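Local coordinates for Spermidine/putrescine ABC transporter, periplasmic binding protein (Treponema pallidum, PDB 2V84), which probably binds polyamines such as spermidine and putrescine in the periplasm, as the receptor of an ABC transporter for their uptake, at residues G81-V84 and S85-K88; F151-K154 and D155-Y158. All coordinates share one frame; numbering follows the deposited sequence.

Contact 1: G81-V84 and S85-K88; sequences GDFV and SIMK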
loop_
_atom_site.group_PDB
_atom_site.type_symbol
_atom_site.label_atom_id
_atom_site.label_comp_id
_atom_site.label_asym_id
_atom_site.label_seq_id
_atom_site.Cartn_x
_atom_site.Cartn_y
_atom_site.Cartn_z
ATOM N N GLY A 81 4.366 4.795 4.844
ATOM C CA GLY A 81 4.624 5.426 6.160
ATOM C C GLY A 81 5.996 5.130 6.716
ATOM O O GLY A 81 6.650 6.002 7.301
ATOM N N ASP A 82 6.459 3.895 6.528
ATOM C CA ASP A 82 7.812 3.557 6.964
ATOM C C ASP A 82 8.870 4.371 6.216
ATOM O O ASP A 82 9.838 4.844 6.821
ATOM C CB ASP A 82 8.087 2.035 6.916
ATOM C CG ASP A 82 7.702 1.396 5.596
ATOM O OD1 ASP A 82 6.737 1.860 4.952
ATOM O OD2 ASP A 82 8.358 0.401 5.208
ATOM N N PHE A 83 8.672 4.579 4.919
ATOM C CA PHE A 83 9.605 5.400 4.141
ATOM C C PHE A 83 9.467 6.895 4.396
ATOM O O PHE A 83 10.435 7.633 4.213
ATOM C CB PHE A 83 9.516 5.094 2.646
ATOM C CG PHE A 83 10.303 3.890 2.251
ATOM C CD1 PHE A 83 9.759 2.619 2.414
ATOM C CD2 PHE A 83 11.603 4.016 1.763
ATOM C CE1 PHE A 83 10.500 1.493 2.079
ATOM C CE2 PHE A 83 12.347 2.878 1.414
ATOM C CZ PHE A 83 11.781 1.626 1.578
ATOM N N VAL A 84 8.301 7.369 4.847
ATOM C CA VAL A 84 8.264 8.786 5.275
ATOM C C VAL A 84 9.164 9.006 6.506
ATOM O O VAL A 84 9.950 9.997 6.569
ATOM C CB VAL A 84 6.832 9.312 5.502
ATOM C CG1 VAL A 84 6.872 10.745 6.081
ATOM C CG2 VAL A 84 6.059 9.312 4.180
ATOM N N SER A 85 9.070 8.090 7.465
ATOM C CA SER A 85 9.846 8.175 8.700
ATOM C C SER A 85 11.356 8.049 8.443
ATOM O O SER A 85 12.152 8.862 8.937
ATOM C CB SER A 85 9.339 7.147 9.708
ATOM O OG SER A 85 10.185 7.055 10.858
ATOM N N ILE A 86 11.745 7.054 7.644
ATOM C CA ILE A 86 13.143 6.893 7.190
ATOM C C ILE A 86 13.672 8.165 6.544
ATOM O O ILE A 86 14.780 8.632 6.876
ATOM C CB ILE A 86 13.297 5.705 6.161
ATOM C CG1 ILE A 86 13.099 4.350 6.842
ATOM C CG2 ILE A 86 14.649 5.757 5.460
ATOM C CD1 ILE A 86 12.688 3.197 5.890
ATOM N N MET A 87 12.884 8.728 5.626
ATOM C CA MET A 87 13.329 9.890 4.841
ATOM C C MET A 87 13.357 11.195 5.631
ATOM O O MET A 87 14.173 12.074 5.335
ATOM C CB MET A 87 12.486 10.068 3.583
ATOM C CG MET A 87 12.667 8.931 2.585
ATOM S SD MET A 87 11.317 8.972 1.412
ATOM C CE MET A 87 12.192 9.684 0.038
ATOM N N LYS A 88 12.481 11.315 6.628
ATOM C CA LYS A 88 12.569 12.428 7.583
ATOM C C LYS A 88 13.899 12.424 8.358
ATOM O O LYS A 88 14.557 13.463 8.500
ATOM C CB LYS A 88 11.381 12.405 8.552
ATOM C CG LYS A 88 10.201 13.244 8.099
ATOM C CD LYS A 88 9.001 13.045 8.994
ATOM C CE LYS A 88 9.091 13.873 10.258
ATOM N NZ LYS A 88 7.753 13.954 10.908
#
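Ile86 lays its CD1 methyl over one face of the Phe83 ring. The methyl sits above the ring centre, and CD1 is 4.3 Å from Phe83 CD2. The contact is apolar. Ile86 CG1 lies beside its own backbone N (chi1 -70°), and the nearly extended second torsion carries CD1 back toward the preceding turn. On the way the branch passes the Asp82 carbonyl, with CG1 3.3 Å from Asp82 O. Met87 packs SD against Phe83 CB, at 4.5 Å. Its SD is also 3.2 Å from Phe83 O, and chi3 (104°) swings CE away from residues 81-84. The side chain also touches Met63 and Phe64 of helix 60-67. The backbone is regular alpha-helix, about two turns of helix 81-89, which follows strand 76-77 of the parallel sheet in this periplasmic solute-binding fold. Four i to i+4 bonds join the segments. The bond from Ile86 N to Asp82 O is 3.0 Å long and nearly straight at 172°. The bond from Lys88 N to Val84 O is 2.9 Å. Lys88 also runs its aliphatic part past Val84, with CD 4.3 Å from Val84 CG1. Its NZ reaches a salt bridge with Asp118 and a hydrogen bond to Tyr117 O. Asp82 stands at the start of the helix, near Arg167 of the predicted spermidine site and a bound MES molecule. Its OD1 is hydrogen-bonded to Ser80 OG.

Contact 2: F151-K154 and D155-Y158; sequences FSRK and DLAY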
loop_
_atom_site.group_PDB
_atom_site.type_symbol
_atom_site.label_atom_id
_atom_site.label_comp_id
_atom_site.label_asym_id
_atom_site.label_seq_id
_atom_site.Cartn_x
_atom_site.Cartn_y
_atom_site.Cartn_z
ATOM N N PHE A 151 -2.608 -20.276 4.235
ATOM C CA PHE A 151 -1.384 -20.640 3.531
ATOM C C PHE A 151 -0.683 -21.898 4.058
ATOM O O PHE A 151 0.251 -22.395 3.437
ATOM C CB PHE A 151 -0.451 -19.417 3.434
ATOM C CG PHE A 151 -1.028 -18.313 2.597
ATOM C CD1 PHE A 151 -1.116 -18.462 1.214
ATOM C CD2 PHE A 151 -1.494 -17.123 3.188
ATOM C CE1 PHE A 151 -1.655 -17.458 0.415
ATOM C CE2 PHE A 151 -2.032 -16.111 2.414
ATOM C CZ PHE A 151 -2.125 -16.283 1.015
ATOM N N SER A 152 -1.170 -22.441 5.172
ATOM C CA SER A 152 -0.643 -23.698 5.679
ATOM C C SER A 152 -1.460 -24.911 5.191
ATOM O O SER A 152 -1.196 -26.042 5.604
ATOM C CB SER A 152 -0.567 -23.650 7.201
ATOM O OG SER A 152 -1.864 -23.818 7.713
ATOM N N ARG A 153 -2.432 -24.670 4.306
ATOM C CA ARG A 153 -3.282 -25.742 3.772
ATOM C C ARG A 153 -2.556 -26.595 2.750
ATOM O O ARG A 153 -2.349 -26.169 1.628
ATOM C CB ARG A 153 -4.549 -25.172 3.144
ATOM C CG ARG A 153 -5.496 -24.699 4.203
ATOM C CD ARG A 153 -6.856 -24.410 3.692
ATOM N NE ARG A 153 -7.519 -25.502 2.965
ATOM C CZ ARG A 153 -8.778 -25.396 2.572
ATOM N NH1 ARG A 153 -9.458 -24.304 2.893
ATOM N NH2 ARG A 153 -9.376 -26.359 1.896
ATOM N N LYS A 154 -2.196 -27.809 3.156
ATOM C CA LYS A 154 -1.489 -28.762 2.289
ATOM C C LYS A 154 -2.288 -29.255 1.085
ATOM O O LYS A 154 -1.687 -29.588 0.059
ATOM C CB LYS A 154 -0.890 -29.920 3.102
ATOM C CG LYS A 154 0.299 -29.441 3.958
ATOM C CD LYS A 154 1.237 -30.555 4.436
ATOM C CE LYS A 154 2.209 -29.998 5.491
ATOM N NZ LYS A 154 3.271 -30.954 5.948
ATOM N N ASP A 155 -3.620 -29.250 1.209
ATOM C CA ASP A 155 -4.544 -29.583 0.119
ATOM C C ASP A 155 -4.595 -28.559 -1.023
ATOM O O ASP A 155 -5.113 -28.852 -2.111
ATOM C CB ASP A 155 -5.950 -29.907 0.655
ATOM C CG ASP A 155 -6.673 -28.700 1.253
ATOM O OD1 ASP A 155 -6.080 -27.913 2.016
ATOM O OD2 ASP A 155 -7.884 -28.557 0.979
ATOM N N LEU A 156 -4.029 -27.377 -0.777
ATOM C CA LEU A 156 -3.901 -26.316 -1.783
ATOM C C LEU A 156 -2.446 -26.081 -2.194
ATOM O O LEU A 156 -2.140 -25.113 -2.892
ATOM C CB LEU A 156 -4.539 -25.017 -1.260
ATOM C CG LEU A 156 -5.981 -25.109 -0.729
ATOM C CD1 LEU A 156 -6.366 -23.827 -0.022
ATOM C CD2 LEU A 156 -6.951 -25.406 -1.858
ATOM N N ALA A 157 -1.552 -26.976 -1.775
ATOM C CA ALA A 157 -0.127 -26.822 -2.053
ATOM C C ALA A 157 0.156 -26.680 -3.544
ATOM O O ALA A 157 -0.437 -27.388 -4.379
ATOM C CB ALA A 157 0.669 -27.971 -1.457
ATOM N N TYR A 158 1.050 -25.742 -3.865
ATOM C CA TYR A 158 1.436 -25.388 -5.240
ATOM C C TYR A 158 0.274 -24.819 -6.051
ATOM O O TYR A 158 0.235 -24.923 -7.278
ATOM C CB TYR A 158 2.107 -26.575 -5.959
ATOM C CG TYR A 158 3.018 -27.385 -5.046
ATOM C CD1 TYR A 158 4.134 -26.794 -4.422
ATOM C CD2 TYR A 158 2.745 -28.735 -4.781
ATOM C CE1 TYR A 158 4.958 -27.537 -3.573
ATOM C CE2 TYR A 158 3.563 -29.487 -3.934
ATOM C CZ TYR A 158 4.663 -28.888 -3.341
ATOM O OH TYR A 158 5.461 -29.650 -2.506
#
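Two overlapping type I turns carry the chain from Arg153 to Ala157, closed by the bonds from Leu156 N to Arg153 O and from Ala157 N to Lys154 O, each 3.2 Å. In both bonds the donor sits above the plane of the carbonyl, well off the lone-pair directions. Arg153 and Asp155 form a side-on, two-pronged salt bridge. Arg153 NE meets Asp155 OD1 at 3.0 Å, and Arg153 NH2 meets Asp155 OD2 at 2.8 Å. Both bonds are close to straight, and each oxygen uses its syn lone pair. The guanidinium and carboxylate planes lie only 9° apart, so the two flat groups meet edge to edge. Arg153 bends at chi3 (55°), which turns its NE edge toward the carboxylate. Asp155 holds CG between its backbone N and carbonyl carbon (chi1 68°), which brings the carboxylate back toward Arg153. The turns belong to the loop that joins strand 125-137 to strand 160-162 in the mixed sheet of the binding protein. Leu156 approaches over a face instead: its CD1 lies on one side of the guanidinium, toward the rim, 3.6 Å from Arg153 NE. The same leucine also touches Val223 of strand 223-226. Arg153 NH1 is hydrogen-bonded to Ser143 O, a third hydrogen bond, to a second residue, which should fix the guanidinium's rotation further. The methyl of Ala157 tucks close to the second turn, with CB 3.2 Å from Lys154 O.

Overall arrangement
Both contacts are local, and they share no element of the fold. Contact 1 lies wholly within helix 81-89 and is partly buried, with its centre about 14 Å from the centre of the chain. Contact 2 lies in a loop at the surface, about 26 Å from that centre. Their own centres are about 36 Å apart and they do not touch. The chemistry differs accordingly. Contact 1 combines main-chain helix bonds with apolar packing that continues onto helix 60-67. Contact 2 combines two i to i+3 turn bonds with an ion pair, and a buried leucine lies against one face of the guanidinium. Contact 1 lies near the predicted spermidine site, whereas contact 2 is remote from it.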